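Local coordinates for 70 kDa protein (Xanthomonas sp., PDB 4B2N) that cleaves rubber oxidatively and processively as a dioxygenase that carries two covalently bound heme c groups, at residues S47-G52 with K414-V419; A59-N64 with H394-P399; A591-L596 with D620-S625. All coordinates share one frame; numbering follows the deposited sequence.

Contact 1: S47-G52 with K414-V419; sequences SLVKQG and KGVAAV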
loop_
_atom_site.group_PDB
_atom_site.type_symbol
_atom_site.label_atom_id
_atom_site.label_comp_id
_atom_site.label_asym_id
_atom_site.label_seq_id
_atom_site.Cartn_x
_atom_site.Cartn_y
_atom_site.Cartn_z
ATOM N N SER A 47 -16.138 -9.416 -8.411
ATOM C CA SER A 47 -16.084 -9.914 -9.771
ATOM C C SER A 47 -17.444 -9.610 -10.429
ATOM O O SER A 47 -17.565 -9.707 -11.646
ATOM C CB SER A 47 -15.807 -11.426 -9.802
ATOM O OG SER A 47 -16.933 -12.086 -9.205
ATOM N N LEU A 48 -18.419 -9.164 -9.634
ATOM C CA LEU A 48 -19.727 -8.801 -10.196
ATOM C C LEU A 48 -19.699 -7.403 -10.792
ATOM O O LEU A 48 -20.663 -6.973 -11.475
ATOM C CB LEU A 48 -20.834 -8.909 -9.130
ATOM C CG LEU A 48 -20.997 -10.331 -8.554
ATOM C CD1 LEU A 48 -21.943 -10.209 -7.391
ATOM C CD2 LEU A 48 -21.523 -11.396 -9.513
ATOM N N VAL A 49 -18.638 -6.647 -10.513
ATOM C CA VAL A 49 -18.621 -5.216 -10.902
ATOM C C VAL A 49 -18.052 -5.068 -12.311
ATOM O O VAL A 49 -16.876 -4.789 -12.517
ATOM C CB VAL A 49 -17.898 -4.345 -9.865
ATOM C CG1 VAL A 49 -17.950 -2.884 -10.235
ATOM C CG2 VAL A 49 -18.489 -4.614 -8.458
ATOM N N LYS A 50 -18.950 -5.173 -13.279
ATOM C CA LYS A 50 -18.602 -5.269 -14.677
ATOM C C LYS A 50 -19.618 -4.323 -15.374
ATOM O O LYS A 50 -20.721 -4.067 -14.831
ATOM C CB LYS A 50 -18.974 -6.690 -15.066
ATOM C CG LYS A 50 -17.860 -7.505 -15.627
ATOM C CD LYS A 50 -16.751 -7.669 -14.630
ATOM C CE LYS A 50 -15.564 -8.315 -15.349
ATOM N NZ LYS A 50 -16.048 -9.485 -16.153
ATOM N N GLN A 51 -19.304 -3.915 -16.597
ATOM C CA GLN A 51 -20.308 -3.219 -17.435
ATOM C C GLN A 51 -21.713 -3.847 -17.315
ATOM O O GLN A 51 -21.906 -5.043 -17.393
ATOM C CB GLN A 51 -19.853 -3.125 -18.893
ATOM C CG GLN A 51 -20.580 -2.035 -19.713
ATOM C CD GLN A 51 -20.060 -0.603 -19.425
ATOM O OE1 GLN A 51 -20.811 0.276 -18.970
ATOM N NE2 GLN A 51 -18.758 -0.376 -19.679
ATOM N N GLY A 52 -22.708 -3.006 -17.065
ATOM C CA GLY A 52 -24.053 -3.495 -16.831
ATOM C C GLY A 52 -24.461 -3.486 -15.368
ATOM O O GLY A 52 -25.687 -3.512 -15.051
ATOM N N LYS A 414 -22.748 -5.136 -1.205
ATOM C CA LYS A 414 -22.635 -4.385 0.013
ATOM C C LYS A 414 -21.156 -4.189 0.301
ATOM O O LYS A 414 -20.384 -5.165 0.276
ATOM C CB LYS A 414 -23.216 -5.210 1.135
ATOM C CG LYS A 414 -23.212 -4.549 2.503
ATOM C CD LYS A 414 -24.083 -5.360 3.461
ATOM C CE LYS A 414 -23.632 -6.812 3.444
ATOM N NZ LYS A 414 -23.614 -7.206 4.865
ATOM N N GLY A 415 -20.769 -2.960 0.601
ATOM C CA GLY A 415 -19.373 -2.671 0.965
ATOM C C GLY A 415 -18.311 -2.640 -0.150
ATOM O O GLY A 415 -17.184 -2.237 0.100
ATOM N N VAL A 416 -18.680 -3.000 -1.376
ATOM C CA VAL A 416 -17.709 -2.916 -2.516
ATOM C C VAL A 416 -17.278 -1.463 -2.770
ATOM O O VAL A 416 -18.121 -0.562 -2.827
ATOM C CB VAL A 416 -18.229 -3.568 -3.833
ATOM C CG1 VAL A 416 -17.299 -3.289 -5.013
ATOM C CG2 VAL A 416 -18.382 -5.070 -3.656
ATOM N N ALA A 417 -15.958 -1.256 -2.851
ATOM C CA ALA A 417 -15.424 0.036 -3.261
ATOM C C ALA A 417 -15.015 -0.086 -4.751
ATOM O O ALA A 417 -13.985 -0.715 -5.084
ATOM C CB ALA A 417 -14.227 0.422 -2.367
ATOM N N ALA A 418 -15.809 0.471 -5.670
ATOM C CA ALA A 418 -15.434 0.488 -7.073
ATOM C C ALA A 418 -15.675 1.833 -7.728
ATOM O O ALA A 418 -16.186 1.887 -8.868
ATOM C CB ALA A 418 -16.174 -0.610 -7.834
ATOM N N VAL A 419 -15.334 2.918 -7.037
ATOM C CA VAL A 419 -15.436 4.218 -7.632
ATOM C C VAL A 419 -14.086 4.895 -7.547
ATOM O O VAL A 419 -13.604 5.083 -6.460
ATOM C CB VAL A 419 -16.485 5.067 -6.862
ATOM C CG1 VAL A 419 -16.527 6.525 -7.344
ATOM C CG2 VAL A 419 -17.886 4.435 -6.952
#
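Val49 meets Val416 and Ala418 from the centre of an inverse gamma turn, where the chain bends sharply just after a short 3-10 segment. The contact shows how one branched side chain can join two irregular pieces of chain more than 360 residues apart in sequence. From CB, which points toward residues 414-419, the side chain forks. Val49 CG1 lies anti to the backbone N (chi1 -177°) and runs to the methyl of Ala418, 3.8 Å from Ala418 CB. Val49 CG2, anti to the carbonyl carbon instead, approaches Val416 tip to tip and stops 3.9 Å from Val416 CG1. The two branches thus serve separate partners, and the contact is wholly apolar and buried although only 96 Å² is shared between the segments. Backbone bonds to a later part of the same long loop hold both sides, Val49 pairing with Phe67 and Ala418 with Ala65. Phe63 and Thr298 also pack on the Ala418 side chain. Residues that serve both hemes lie nearby: the side chain of Val416 is about 7 Å from that of Lys297, which binds the first heme, and about 10 Å from that of His394, an axial ligand of the second. Val416 CG1 and Ala418 CB, two residues apart, are themselves 4.1 Å from each other, forming the small apolar patch on which the fork of Val49 rests.

Contact 2: A59-N64 with H394-P399; sequences AALQFN and HGVYSP. With HEC (heme c), chain D.
Leu61 lays one methyl, CD2, against the backbone of Gly395 and the side chain of Val396, and the other residues of the contact are best understood from their orientation around it. With CG anti to the backbone N (chi1 170°), the leucine reaches across to residues 394-399, where CD2 lies 4.0 Å from Gly395 CA and 4.1 Å from Val396 CG2. The leucine and valine side chains meet at a slant, the touching valine methyl being the one beside its own backbone N. To one side of the leucine, Phe63 turns a ring face to it: Leu61 CG stands 4.0 Å above the ring plane, offset toward the rim. Gly395 is the first residue to leave the helix 391-394, doing so with positive phi, and its bare CA gives the methyl a close backbone surface. That helix belongs to the CXXCH heme-attachment motif of c-type cytochromes, in which Cys390 and Cys393 bind the second heme covalently and His394 is the axial ligand. The histidine side chain departs from the leucine and presents NE2 to the iron at 2.0 Å, with the meso carbon CHA in the plane of the ring beyond its edge; His641 supplies the other axial nitrogen. His394 ND1 is hydrogen-bonded to Pro504 O, a second-shell bond that restrains rotation of the imidazole. Within 394-399, Gly395 O stands 4.0 Å above the Tyr397 ring, toward its rim, and is hydrogen-bonded to Tyr367 OH. Segment 59-64 is braced by Gln62, whose NE2 donates to Ala59 O at 3.2 Å, from above the carbonyl plane but close to the plane of its own amide, and is also hydrogen-bonded to Asn56 O just outside the segment.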
loop_
_atom_site.group_PDB
_atom_site.type_symbol
_atom_site.label_atom_id
_atom_site.label_comp_id
_atom_site.label_asym_id
_atom_site.label_seq_id
_atom_site.Cartn_x
_atom_site.Cartn_y
_atom_site.Cartn_z
ATOM N N ALA A 59 -29.724 5.315 -9.295
ATOM C CA ALA A 59 -29.323 4.876 -7.960
ATOM C C ALA A 59 -28.298 5.860 -7.309
ATOM O O ALA A 59 -27.567 6.577 -7.997
ATOM C CB ALA A 59 -28.753 3.449 -7.997
ATOM N N ALA A 60 -28.258 5.853 -5.976
ATOM C CA ALA A 60 -27.323 6.663 -5.172
ATOM C C ALA A 60 -25.869 6.367 -5.505
ATOM O O ALA A 60 -25.012 7.250 -5.456
ATOM C CB ALA A 60 -27.543 6.406 -3.688
ATOM N N LEU A 61 -25.589 5.116 -5.832
ATOM C CA LEU A 61 -24.195 4.739 -6.135
ATOM C C LEU A 61 -24.023 4.204 -7.555
ATOM O O LEU A 61 -24.635 3.200 -7.933
ATOM C CB LEU A 61 -23.733 3.699 -5.115
ATOM C CG LEU A 61 -22.383 2.991 -5.377
ATOM C CD1 LEU A 61 -21.205 3.990 -5.419
ATOM C CD2 LEU A 61 -22.120 1.954 -4.320
ATOM N N GLN A 62 -23.182 4.855 -8.340
ATOM C CA GLN A 62 -22.861 4.379 -9.705
ATOM C C GLN A 62 -21.394 3.946 -9.722
ATOM O O GLN A 62 -20.525 4.805 -9.666
ATOM C CB GLN A 62 -23.057 5.498 -10.706
ATOM C CG GLN A 62 -24.483 6.022 -10.620
ATOM C CD GLN A 62 -25.460 4.964 -11.118
ATOM O OE1 GLN A 62 -25.241 4.384 -12.153
ATOM N NE2 GLN A 62 -26.533 4.715 -10.379
ATOM N N PHE A 63 -21.131 2.649 -9.829
ATOM C CA PHE A 63 -19.733 2.176 -9.887
ATOM C C PHE A 63 -19.045 2.622 -11.155
ATOM O O PHE A 63 -19.646 2.670 -12.222
ATOM C CB PHE A 63 -19.643 0.642 -9.807
ATOM C CG PHE A 63 -20.250 0.059 -8.563
ATOM C CD1 PHE A 63 -19.663 0.292 -7.291
ATOM C CD2 PHE A 63 -21.449 -0.724 -8.636
ATOM C CE1 PHE A 63 -20.219 -0.279 -6.127
ATOM C CE2 PHE A 63 -22.035 -1.248 -7.463
ATOM C CZ PHE A 63 -21.406 -1.046 -6.200
ATOM N N ASN A 64 -17.747 2.830 -11.094
ATOM C CA ASN A 64 -17.042 3.161 -12.329
ATOM C C ASN A 64 -15.721 2.486 -12.465
ATOM O O ASN A 64 -15.062 2.665 -13.490
ATOM C CB ASN A 64 -16.933 4.670 -12.534
ATOM C CG ASN A 64 -15.980 5.311 -11.555
ATOM O OD1 ASN A 64 -15.202 4.647 -10.912
ATOM N ND2 ASN A 64 -16.051 6.622 -11.442
ATOM N N HIS A 394 -17.962 5.830 -1.627
ATOM C CA HIS A 394 -17.304 4.788 -0.855
ATOM C C HIS A 394 -17.937 3.399 -0.935
ATOM O O HIS A 394 -17.267 2.361 -0.834
ATOM C CB HIS A 394 -17.173 5.240 0.582
ATOM C CG HIS A 394 -16.119 6.251 0.781
ATOM N ND1 HIS A 394 -14.792 5.915 0.962
ATOM C CD2 HIS A 394 -16.202 7.603 0.914
ATOM C CE1 HIS A 394 -14.085 7.042 1.170
ATOM N NE2 HIS A 394 -14.936 8.080 1.128
ATOM N N GLY A 395 -19.245 3.347 -1.121
ATOM C CA GLY A 395 -19.933 2.067 -1.028
ATOM C C GLY A 395 -21.127 2.074 -0.106
ATOM O O GLY A 395 -21.206 2.902 0.821
ATOM N N VAL A 396 -22.029 1.116 -0.323
ATOM C CA VAL A 396 -23.190 0.922 0.563
ATOM C C VAL A 396 -22.944 -0.174 1.609
ATOM O O VAL A 396 -22.643 -1.331 1.258
ATOM C CB VAL A 396 -24.421 0.501 -0.281
ATOM C CG1 VAL A 396 -25.607 0.186 0.626
ATOM C CG2 VAL A 396 -24.790 1.598 -1.272
ATOM N N TYR A 397 -23.036 0.202 2.899
ATOM C CA TYR A 397 -22.697 -0.706 3.985
ATOM C C TYR A 397 -23.922 -1.264 4.669
ATOM O O TYR A 397 -23.866 -2.357 5.170
ATOM C CB TYR A 397 -21.787 -0.060 5.051
ATOM C CG TYR A 397 -20.452 0.336 4.485
ATOM C CD1 TYR A 397 -19.683 -0.575 3.793
ATOM C CD2 TYR A 397 -20.000 1.637 4.597
ATOM C CE1 TYR A 397 -18.466 -0.193 3.204
ATOM C CE2 TYR A 397 -18.827 2.065 3.996
ATOM C CZ TYR A 397 -18.047 1.141 3.323
ATOM O OH TYR A 397 -16.887 1.573 2.750
ATOM N N SER A 398 -24.980 -0.471 4.748
ATOM C CA SER A 398 -26.161 -0.772 5.539
ATOM C C SER A 398 -26.965 -1.861 4.813
ATOM O O SER A 398 -27.292 -1.682 3.601
ATOM C CB SER A 398 -26.968 0.520 5.691
ATOM O OG SER A 398 -28.356 0.290 5.592
ATOM N N PRO A 399 -27.240 -3.001 5.505
ATOM C CA PRO A 399 -27.986 -4.058 4.812
ATOM C C PRO A 399 -29.326 -3.544 4.278
ATOM O O PRO A 399 -29.784 -3.962 3.233
ATOM C CB PRO A 399 -28.227 -5.083 5.929
ATOM C CG PRO A 399 -27.053 -4.903 6.840
ATOM C CD PRO A 399 -26.889 -3.398 6.881
HETATM FE FE HEC D . -14.477 10.045 1.260
HETATM C CHA HEC D . -11.101 9.331 1.446
HETATM C CHB HEC D . -14.944 9.114 4.671
HETATM C CHC HEC D . -17.687 11.214 1.257
HETATM C CHD HEC D . -14.345 9.898 -2.148
HETATM N NA HEC D . -13.293 9.260 2.701
HETATM C C1A HEC D . -11.879 9.177 2.653
HETATM C C2A HEC D . -11.322 8.770 3.940
HETATM C C3A HEC D . -12.454 8.696 4.881
HETATM C C4A HEC D . -13.619 9.072 4.107
HETATM C CMA HEC D . -12.370 8.289 6.335
HETATM C CAA HEC D . -9.881 8.373 4.253
HETATM C CBA HEC D . -9.865 6.873 3.784
HETATM C CGA HEC D . -8.431 6.321 3.780
HETATM O O1A HEC D . -7.505 7.146 3.994
HETATM O O2A HEC D . -8.135 5.081 3.620
HETATM N NB HEC D . -16.030 10.143 2.757
HETATM C C1B HEC D . -16.090 9.743 4.027
HETATM C C2B HEC D . -17.357 9.981 4.725
HETATM C C3B HEC D . -18.171 10.639 3.684
HETATM C C4B HEC D . -17.268 10.678 2.545
HETATM C CMB HEC D . -17.690 9.614 6.152
HETATM C CAB HEC D . -19.579 11.186 3.785
HETATM C CBB HEC D . -19.698 12.289 4.635
HETATM N NC HEC D . -15.799 10.337 -0.132
HETATM C C1C HEC D . -17.059 10.988 -0.012
HETATM C C2C HEC D . -17.685 11.360 -1.275
HETATM C C3C HEC D . -16.714 10.965 -2.264
HETATM C C4C HEC D . -15.534 10.431 -1.528
HETATM C CMC HEC D . -19.042 12.009 -1.500
HETATM C CAC HEC D . -16.890 11.155 -3.741
HETATM C CBC HEC D . -17.206 12.319 -4.340
HETATM N ND HEC D . -13.062 9.614 -0.060
HETATM C C1D HEC D . -13.107 9.662 -1.387
HETATM C C2D HEC D . -11.880 9.405 -2.127
HETATM C C3D HEC D . -10.906 9.250 -1.072
HETATM C C4D HEC D . -11.716 9.421 0.130
HETATM C CMD HEC D . -11.667 9.347 -3.619
HETATM C CAD HEC D . -9.431 8.960 -1.227
HETATM C CBD HEC D . -8.749 10.333 -1.125
HETATM C CGD HEC D . -7.244 10.241 -1.215
HETATM O O1D HEC D . -6.597 10.903 -2.037
HETATM O O2D HEC D . -6.734 9.447 -0.452
#

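Contact 3: A591-L596 with D620-S625; sequences ATIDIL and DQQIKS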
loop_
_atom_site.group_PDB
_atom_site.type_symbol
_atom_site.label_atom_id
_atom_site.label_comp_id
_atom_site.label_asym_id
_atom_site.label_seq_id
_atom_site.Cartn_x
_atom_site.Cartn_y
_atom_site.Cartn_z
ATOM N N ALA A 591 13.630 21.895 1.586
ATOM C CA ALA A 591 13.853 20.459 1.816
ATOM C C ALA A 591 15.310 20.050 2.019
ATOM O O ALA A 591 16.194 20.414 1.255
ATOM C CB ALA A 591 13.266 19.694 0.646
ATOM N N THR A 592 15.582 19.236 3.024
ATOM C CA THR A 592 16.975 18.781 3.254
ATOM C C THR A 592 17.336 17.554 2.414
ATOM O O THR A 592 16.493 16.977 1.737
ATOM C CB THR A 592 17.152 18.439 4.734
ATOM O OG1 THR A 592 16.020 17.654 5.148
ATOM C CG2 THR A 592 17.205 19.730 5.570
ATOM N N ILE A 593 18.588 17.151 2.456
ATOM C CA ILE A 593 19.054 16.094 1.568
ATOM C C ILE A 593 18.317 14.741 1.755
ATOM O O ILE A 593 18.088 14.035 0.804
ATOM C CB ILE A 593 20.566 15.951 1.726
ATOM C CG1 ILE A 593 21.140 15.173 0.553
ATOM C CG2 ILE A 593 20.965 15.397 3.099
ATOM C CD1 ILE A 593 22.657 15.065 0.669
ATOM N N ASP A 594 17.951 14.397 2.989
ATOM C CA ASP A 594 17.237 13.169 3.280
ATOM C C ASP A 594 15.777 13.245 2.730
ATOM O O ASP A 594 15.153 12.237 2.499
ATOM C CB ASP A 594 17.186 12.931 4.786
ATOM C CG ASP A 594 16.416 13.992 5.505
ATOM O OD1 ASP A 594 16.813 15.185 5.402
ATOM O OD2 ASP A 594 15.392 13.680 6.157
ATOM N N ILE A 595 15.243 14.447 2.540
ATOM C CA ILE A 595 13.888 14.545 2.024
ATOM C C ILE A 595 13.904 14.481 0.482
ATOM O O ILE A 595 12.977 13.951 -0.146
ATOM C CB ILE A 595 13.194 15.838 2.508
ATOM C CG1 ILE A 595 12.949 15.781 4.003
ATOM C CG2 ILE A 595 11.901 16.084 1.750
ATOM C CD1 ILE A 595 12.399 17.103 4.582
ATOM N N LEU A 596 14.944 15.039 -0.115
ATOM C CA LEU A 596 15.072 15.079 -1.557
ATOM C C LEU A 596 15.562 13.771 -2.151
ATOM O O LEU A 596 15.391 13.562 -3.303
ATOM C CB LEU A 596 16.000 16.204 -1.985
ATOM C CG LEU A 596 15.525 17.602 -1.586
ATOM C CD1 LEU A 596 16.625 18.586 -1.951
ATOM C CD2 LEU A 596 14.205 17.993 -2.265
ATOM N N ASP A 620 20.594 12.931 13.070
ATOM C CA ASP A 620 19.630 12.836 14.138
ATOM C C ASP A 620 18.740 14.063 14.053
ATOM O O ASP A 620 17.621 13.976 14.458
ATOM C CB ASP A 620 20.313 12.750 15.498
ATOM C CG ASP A 620 21.087 11.436 15.689
ATOM O OD1 ASP A 620 20.672 10.408 15.092
ATOM O OD2 ASP A 620 22.112 11.451 16.420
ATOM N N GLN A 621 19.255 15.201 13.575
ATOM C CA GLN A 621 18.362 16.369 13.450
ATOM C C GLN A 621 17.296 16.136 12.350
ATOM O O GLN A 621 16.131 16.525 12.499
ATOM C CB GLN A 621 19.146 17.720 13.224
ATOM C CG GLN A 621 19.516 18.535 14.516
ATOM C CD GLN A 621 18.330 19.023 15.485
ATOM O OE1 GLN A 621 17.240 19.476 15.043
ATOM N NE2 GLN A 621 18.584 18.961 16.824
ATOM N N GLN A 622 17.685 15.465 11.276
ATOM C CA GLN A 622 16.702 15.122 10.229
ATOM C C GLN A 622 15.681 14.136 10.750
ATOM O O GLN A 622 14.472 14.232 10.407
ATOM C CB GLN A 622 17.416 14.578 8.968
ATOM C CG GLN A 622 18.224 15.654 8.224
ATOM C CD GLN A 622 19.366 15.079 7.356
ATOM O OE1 GLN A 622 19.601 13.863 7.290
ATOM N NE2 GLN A 622 20.077 15.980 6.660
ATOM N N ILE A 623 16.117 13.231 11.636
ATOM C CA ILE A 623 15.204 12.227 12.218
ATOM C C ILE A 623 14.119 13.013 12.974
ATOM O O ILE A 623 12.942 12.706 12.845
ATOM C CB ILE A 623 15.997 11.209 13.061
ATOM C CG1 ILE A 623 16.773 10.326 12.117
ATOM C CG2 ILE A 623 15.112 10.361 13.987
ATOM C CD1 ILE A 623 17.795 9.509 12.858
ATOM N N LYS A 624 14.500 14.098 13.660
ATOM C CA LYS A 624 13.519 14.847 14.425
ATOM C C LYS A 624 12.456 15.398 13.520
ATOM O O LYS A 624 11.266 15.376 13.857
ATOM C CB LYS A 624 14.156 15.969 15.310
ATOM C CG LYS A 624 14.826 15.402 16.538
ATOM C CD LYS A 624 15.452 16.436 17.483
ATOM C CE LYS A 624 14.401 17.503 17.870
ATOM N NZ LYS A 624 14.950 18.402 18.961
ATOM N N SER A 625 12.837 15.846 12.353
ATOM C CA SER A 625 11.839 16.352 11.414
ATOM C C SER A 625 10.993 15.227 10.792
ATOM O O SER A 625 9.816 15.394 10.589
ATOM C CB SER A 625 12.584 17.112 10.336
ATOM O OG SER A 625 13.310 18.208 10.921
HETATM O O HOH W 1 14.076 15.283 7.585
#
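Where the first turn of helix 593-596 faces the start of helix 620-626, the flat ends of Asp594 and Gln622 are stacked. The two side chains run antiparallel alongside one another, with carboxylate and amide planes only 13° apart. Asp594 OD1 comes 3.2 Å from Gln622 CD, so a carboxylate oxygen lies over the carbonyl carbon of the amide and is not bonded to its NH2. The glutamine, stretched out past CG, also brings Gln622 NE2 to 3.7 Å from Ile593 CG2. Its amide is held by the residue just before its own helix: OE1 accepts from the backbone N of Thr619. On the other helix Thr592 takes the N-cap position, yet its hydroxyl does not cap the helix; OG1 donates instead to Asp594 OD1 at 2.6 Å, on the syn side and 21° out of the carboxylate plane. The aspartate can accept this because its CG sits between backbone N and carbonyl carbon (chi1 64°), turned back toward the helix start. OD2 is engaged separately. Asp594 OD2 forms a salt bridge with Arg626 and accepts a hydrogen bond from a water at 2.5 Å, and the same water donates to Gln622 O at 3.0 Å. So many donors around one buried carboxylate would probably favour its ionised form. Asp594 O, facing other parts of the chain, is hydrogen-bonded to Trp242 NE1.

Contacts 1 and 2 form one unit, their centres 9 Å apart. Both draw their first segment from the long loop between helices 27-32 and 88-104, and contact 2 is nested in sequence inside the loop that contact 1 closes. Probable backbone hydrogen bonds join them directly, Gly415 N to Val396 O at 2.6 Å and Ala418 O to Asn64 N at 2.9 Å, so the N-terminal loop is fastened to the chain that follows the second heme's attachment site. Contact 3 comes later in the chain, on the opposite side of its centre, about 42 Å from contact 1 and 43 Å from contact 2 between centres; it joins two short helices away from both heme sites.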